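Local coordinates for hypothetical protein Atu0741 (PDB 1ZHV), which is of unknown function but carries two domains of the ACT clan, a fold that in many relatives serves as a small-molecule-binding regulatory module, at residues S63-Q68 with L104-N109; S84-N89 with E112-L117. All coordinates share one frame; numbering follows the deposited sequence.

Contact 1: residues S63-Q68 with L104-N109; sequences SCFKFQ and LLVRSN
Ser63 and Val106 form one of two hydrogen-bonded pairs between 63-68 and 104-109, neighbouring strands in the sheet of the ACT domain whose short axes run antiparallel at 154°. Ser63 N reaches Val106 O at 2.8 Å, and Val106 N returns a bond to Ser63 O. Two residues on, Phe65 N gives to Leu104 O at 2.8 Å and Leu104 N to Phe65 O; Phe67 with Asp102 continues the ladder. Between these rungs lies the non-hydrogen-bonded pair Cys64-Leu105, where the alpha carbons close to 4.3 Å and a CA-H...O contact links Leu105 CA to Ser63 O at 3.1 Å.

The face bearing Ser63, Phe65, Leu104 and Val106 is buried under helices 78-87 and 111-120. Leu104 CB meets the rim of the Phe67 ring in its plane, 3.8 Å from CE1, with Val82 of helix 78-87 touching both side chains. Phe65 makes a looser contact, its CE1 lying 4.4 Å from Val106 CG2. On the other face, Cys64 CB rests 3.8 Å from Leu105 CG, and the thiol, anti to its own backbone N (chi1 -171°), also borders that leucine branch.

By contrast, the contact opens toward solvent at the partly exposed Ser108, in a 3-10 turn. There the hydroxyls of Ser63 and Ser108 meet, OG to OG, at 2.8 Å; either may donate. Just before it, the CB of partly exposed Arg107 points away from 63-68, and its guanidinium is in a salt bridge with Asp59. The chemistry implies a join built on paired amides, with hydrocarbon on both faces and a hydroxyl pair closing its polar end.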
loop_
_atom_site.group_PDB
_atom_site.type_symbol
_atom_site.label_atom_id
_atom_site.label_comp_id
_atom_site.label_asym_id
_atom_site.label_seq_id
_atom_site.Cartn_x
_atom_site.Cartn_y
_atom_site.Cartn_z
ATOM N N SER A 63 4.374 -4.681 -0.431
ATOM C CA SER A 63 3.565 -5.156 0.690
ATOM C C SER A 63 2.622 -4.014 1.049
ATOM O O SER A 63 3.002 -2.842 0.968
ATOM C CB SER A 63 4.450 -5.501 1.891
ATOM O OG SER A 63 5.310 -6.590 1.590
ATOM N N CYS A 64 1.404 -4.358 1.456
ATOM C CA CYS A 64 0.389 -3.363 1.777
ATOM C C CYS A 64 -0.071 -3.355 3.231
ATOM O O CYS A 64 -0.208 -4.408 3.860
ATOM C CB CYS A 64 -0.816 -3.581 0.858
ATOM S SG CYS A 64 -2.080 -2.304 0.923
ATOM N N PHE A 65 -0.305 -2.150 3.747
ATOM C CA PHE A 65 -0.784 -1.939 5.116
ATOM C C PHE A 65 -2.032 -1.076 5.075
ATOM O O PHE A 65 -2.126 -0.146 4.277
ATOM C CB PHE A 65 0.232 -1.181 5.977
ATOM C CG PHE A 65 1.427 -1.982 6.370
ATOM C CD1 PHE A 65 2.531 -2.061 5.533
ATOM C CD2 PHE A 65 1.461 -2.636 7.598
ATOM C CE1 PHE A 65 3.663 -2.778 5.915
ATOM C CE2 PHE A 65 2.587 -3.356 7.991
ATOM C CZ PHE A 65 3.689 -3.426 7.150
ATOM N N LYS A 66 -2.980 -1.374 5.954
ATOM C CA LYS A 66 -4.196 -0.584 6.043
ATOM C C LYS A 66 -4.116 0.271 7.303
ATOM O O LYS A 66 -3.709 -0.222 8.357
ATOM C CB LYS A 66 -5.419 -1.496 6.145
ATOM C CG LYS A 66 -6.734 -0.741 6.301
ATOM C CD LYS A 66 -7.883 -1.710 6.505
ATOM C CE LYS A 66 -7.913 -2.220 7.930
ATOM N NZ LYS A 66 -8.284 -1.129 8.875
ATOM N N PHE A 67 -4.462 1.553 7.192
ATOM C CA PHE A 67 -4.494 2.423 8.370
ATOM C C PHE A 67 -5.810 2.000 9.033
ATOM O O PHE A 67 -6.872 2.072 8.407
ATOM C CB PHE A 67 -4.575 3.903 7.976
ATOM C CG PHE A 67 -3.260 4.514 7.556
ATOM C CD1 PHE A 67 -2.450 3.904 6.607
ATOM C CD2 PHE A 67 -2.866 5.745 8.072
ATOM C CE1 PHE A 67 -1.273 4.516 6.176
ATOM C CE2 PHE A 67 -1.695 6.363 7.651
ATOM C CZ PHE A 67 -0.894 5.748 6.698
ATOM N N GLN A 68 -5.735 1.579 10.293
ATOM C CA GLN A 68 -6.897 1.069 11.032
ATOM C C GLN A 68 -7.789 1.923 11.931
ATOM O O GLN A 68 -7.441 3.030 12.366
ATOM C CB GLN A 68 -6.460 -0.119 11.876
ATOM C CG GLN A 68 -6.190 -1.384 11.117
ATOM C CD GLN A 68 -5.771 -2.494 12.048
ATOM O OE1 GLN A 68 -4.737 -2.404 12.702
ATOM N NE2 GLN A 68 -6.575 -3.544 12.125
ATOM N N LEU A 104 -1.090 1.994 2.728
ATOM C CA LEU A 104 0.301 2.315 2.436
ATOM C C LEU A 104 1.009 1.083 1.913
ATOM O O LEU A 104 0.847 0.000 2.465
ATOM C CB LEU A 104 1.018 2.769 3.719
ATOM C CG LEU A 104 2.554 2.718 3.676
ATOM C CD1 LEU A 104 3.061 3.877 2.848
ATOM C CD2 LEU A 104 3.139 2.774 5.077
ATOM N N LEU A 105 1.774 1.238 0.842
ATOM C CA LEU A 105 2.552 0.121 0.345
ATOM C C LEU A 105 4.023 0.516 0.373
ATOM O O LEU A 105 4.377 1.674 0.149
ATOM C CB LEU A 105 2.142 -0.266 -1.084
ATOM C CG LEU A 105 0.736 -0.853 -1.250
ATOM C CD1 LEU A 105 -0.218 0.250 -1.678
ATOM C CD2 LEU A 105 0.744 -1.978 -2.284
ATOM N N VAL A 106 4.866 -0.451 0.701
ATOM C CA VAL A 106 6.305 -0.257 0.718
ATOM C C VAL A 106 6.844 -1.503 0.042
ATOM O O VAL A 106 6.143 -2.512 -0.045
ATOM C CB VAL A 106 6.889 -0.167 2.157
ATOM C CG1 VAL A 106 6.348 1.077 2.861
ATOM C CG2 VAL A 106 6.559 -1.422 2.944
ATOM N N ARG A 107 8.072 -1.437 -0.457
ATOM C CA ARG A 107 8.651 -2.606 -1.097
ATOM C C ARG A 107 8.772 -3.686 -0.036
ATOM O O ARG A 107 9.097 -3.403 1.124
ATOM C CB ARG A 107 10.014 -2.266 -1.701
ATOM C CG ARG A 107 9.910 -1.288 -2.854
ATOM C CD ARG A 107 11.257 -0.987 -3.492
ATOM N NE ARG A 107 11.125 -0.069 -4.624
ATOM C CZ ARG A 107 10.518 -0.371 -5.770
ATOM N NH1 ARG A 107 9.983 -1.571 -5.946
ATOM N NH2 ARG A 107 10.437 0.533 -6.737
ATOM N N SER A 108 8.501 -4.923 -0.428
ATOM C CA SER A 108 8.565 -6.030 0.507
ATOM C C SER A 108 9.921 -6.202 1.163
ATOM O O SER A 108 10.001 -6.641 2.303
ATOM C CB SER A 108 8.145 -7.320 -0.190
ATOM O OG SER A 108 6.809 -7.196 -0.651
ATOM N N ASN A 109 10.985 -5.856 0.454
ATOM C CA ASN A 109 12.316 -5.984 1.025
ATOM C C ASN A 109 12.551 -4.940 2.117
ATOM O O ASN A 109 13.524 -5.034 2.868
ATOM C CB ASN A 109 13.392 -5.863 -0.067
ATOM C CG ASN A 109 13.295 -4.571 -0.851
ATOM O OD1 ASN A 109 12.616 -3.636 -0.442
ATOM N ND2 ASN A 109 13.993 -4.509 -1.978
#

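Contact 2: residues S84-N89 with E112-L117; sequences SPLSTN and EKTADL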
loop_
_atom_site.group_PDB
_atom_site.type_symbol
_atom_site.label_atom_id
_atom_site.label_comp_id
_atom_site.label_asym_id
_atom_site.label_seq_id
_atom_site.Cartn_x
_atom_site.Cartn_y
_atom_site.Cartn_z
ATOM N N SER A 84 6.538 10.102 7.466
ATOM C CA SER A 84 7.724 10.872 7.845
ATOM C C SER A 84 8.894 9.980 8.274
ATOM O O SER A 84 10.010 10.128 7.770
ATOM C CB SER A 84 7.391 11.858 8.967
ATOM O OG SER A 84 8.525 12.657 9.276
ATOM N N PRO A 85 8.663 9.047 9.213
ATOM C CA PRO A 85 9.780 8.186 9.628
ATOM C C PRO A 85 10.308 7.270 8.529
ATOM O O PRO A 85 11.458 6.833 8.571
ATOM C CB PRO A 85 9.209 7.415 10.821
ATOM C CG PRO A 85 7.726 7.446 10.594
ATOM C CD PRO A 85 7.478 8.827 10.060
ATOM N N LEU A 86 9.475 6.981 7.537
ATOM C CA LEU A 86 9.901 6.120 6.443
ATOM C C LEU A 86 10.686 6.900 5.388
ATOM O O LEU A 86 11.811 6.538 5.033
ATOM C CB LEU A 86 8.683 5.443 5.800
ATOM C CG LEU A 86 7.835 4.577 6.740
ATOM C CD1 LEU A 86 6.674 3.955 5.973
ATOM C CD2 LEU A 86 8.717 3.491 7.365
ATOM N N SER A 87 10.094 7.987 4.902
ATOM C CA SER A 87 10.723 8.810 3.876
ATOM C C SER A 87 12.042 9.439 4.307
ATOM O O SER A 87 12.967 9.551 3.500
ATOM C CB SER A 87 9.755 9.900 3.416
ATOM O OG SER A 87 8.624 9.328 2.783
ATOM N N THR A 88 12.129 9.842 5.570
ATOM C CA THR A 88 13.350 10.457 6.084
ATOM C C THR A 88 14.439 9.410 6.279
ATOM O O THR A 88 15.606 9.750 6.474
ATOM C CB THR A 88 13.106 11.170 7.431
ATOM O OG1 THR A 88 12.618 10.230 8.394
ATOM C CG2 THR A 88 12.092 12.295 7.264
ATOM N N ASN A 89 14.068 8.137 6.207
ATOM C CA ASN A 89 15.045 7.071 6.389
ATOM C C ASN A 89 15.243 6.144 5.187
ATOM O O ASN A 89 15.515 4.953 5.339
ATOM C CB ASN A 89 14.702 6.273 7.652
ATOM C CG ASN A 89 14.963 7.070 8.923
ATOM O OD1 ASN A 89 16.110 7.413 9.232
ATOM N ND2 ASN A 89 13.906 7.386 9.655
ATOM N N GLU A 112 10.883 -5.268 7.076
ATOM C CA GLU A 112 11.484 -5.324 8.405
ATOM C C GLU A 112 11.921 -3.950 8.905
ATOM O O GLU A 112 11.687 -3.598 10.060
ATOM C CB GLU A 112 12.672 -6.292 8.404
ATOM C CG GLU A 112 12.290 -7.722 8.028
ATOM C CD GLU A 112 11.412 -8.403 9.071
ATOM O OE1 GLU A 112 10.900 -7.711 9.977
ATOM O OE2 GLU A 112 11.227 -9.641 8.981
ATOM N N LYS A 113 12.551 -3.167 8.034
ATOM C CA LYS A 113 12.985 -1.827 8.420
ATOM C C LYS A 113 11.772 -0.933 8.663
ATOM O O LYS A 113 11.760 -0.130 9.592
ATOM C CB LYS A 113 13.881 -1.226 7.333
ATOM C CG LYS A 113 15.196 -1.970 7.166
ATOM C CD LYS A 113 16.085 -1.389 6.070
ATOM C CE LYS A 113 15.531 -1.644 4.676
ATOM N NZ LYS A 113 16.538 -1.311 3.626
ATOM N N THR A 114 10.741 -1.097 7.839
ATOM C CA THR A 114 9.534 -0.298 7.983
ATOM C C THR A 114 8.894 -0.541 9.345
ATOM O O THR A 114 8.505 0.401 10.041
ATOM C CB THR A 114 8.527 -0.632 6.865
ATOM O OG1 THR A 114 9.049 -0.173 5.614
ATOM C CG2 THR A 114 7.174 0.021 7.136
ATOM N N ALA A 115 8.795 -1.807 9.733
ATOM C CA ALA A 115 8.205 -2.137 11.024
ATOM C C ALA A 115 9.009 -1.555 12.186
ATOM O O ALA A 115 8.426 -1.033 13.140
ATOM C CB ALA A 115 8.074 -3.642 11.173
ATOM N N ASP A 116 10.341 -1.620 12.108
ATOM C CA ASP A 116 11.176 -1.076 13.179
ATOM C C ASP A 116 10.997 0.435 13.286
ATOM O O ASP A 116 10.844 0.971 14.381
ATOM C CB ASP A 116 12.665 -1.376 12.949
ATOM C CG ASP A 116 13.014 -2.832 13.170
ATOM O OD1 ASP A 116 12.291 -3.517 13.927
ATOM O OD2 ASP A 116 14.028 -3.285 12.600
ATOM N N LEU A 117 11.010 1.113 12.142
ATOM C CA LEU A 117 10.868 2.561 12.118
ATOM C C LEU A 117 9.506 3.035 12.599
ATOM O O LEU A 117 9.419 4.015 13.333
ATOM C CB LEU A 117 11.131 3.092 10.708
ATOM C CG LEU A 117 12.569 2.928 10.204
ATOM C CD1 LEU A 117 12.622 3.274 8.729
ATOM C CD2 LEU A 117 13.518 3.814 11.002
#
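Leu117 reaches from helix 111-120 to the end of helix 78-87, joining the two helices of the ACT domain by van der Waals contacts, without hydrogen bonds between the two segments. Its CD1 sits 3.7 Å from Pro85 O and 3.8 Å from Asn89 CB, while CD2 lies 3.8 Å from Asn89 ND2; the forked tip thus spans the backbone and side chain of the turn. Deeper in, Leu86 crosses Thr114 at about a right angle, methyl against methyl, with Leu86 CD2 to Thr114 CG2 at 3.8 Å. The same Leu86 CD2 lies 4.1 Å from Leu117 CD1. Thr114 CG2 stands anti to the backbone N, its hydroxyl on the other branch bonding to Asp110 O, just before the helix. Ile91 touches Leu86, Thr114 and Leu117.

Two side-chain hydrogen bonds lie within 84-89. Asn89 ND2 donates to Pro85 O at 2.7 Å, nearly straight at 167°, in the carbonyl plane and on a lone pair, which holds the amide beside Leu117. Ser84 O accepts from Thr88 OG1, 2.7 Å away, and from Thr88 N, the two donors approaching from opposite faces of its plane.

Chemically, the meeting relies on close packing of methyl groups, on the buried Leu86 and Thr114 and more openly at Asn89.

Overall arrangement
Contact 1 pairs two strands and contact 2 brings together the helices that follow them in the chain, so their segments alternate in sequence. With strand 94-97 before the second of these strands and strand 124-126 after the second helix, this is consistent with the beta-alpha-beta-beta-alpha-beta order of the ACT fold, both helices packing on one sheet face. The centres lie about 12 Å apart, yet the layers touch: Leu104 CD2 is 3.8 Å from Leu86 CD1, and Val106 CG2 is 3.9 Å from Thr114 OG1. Burial falls from contact 1, centred about 4 Å from the centre of the chain, to the partly buried contact 2, centred about 14 Å from it.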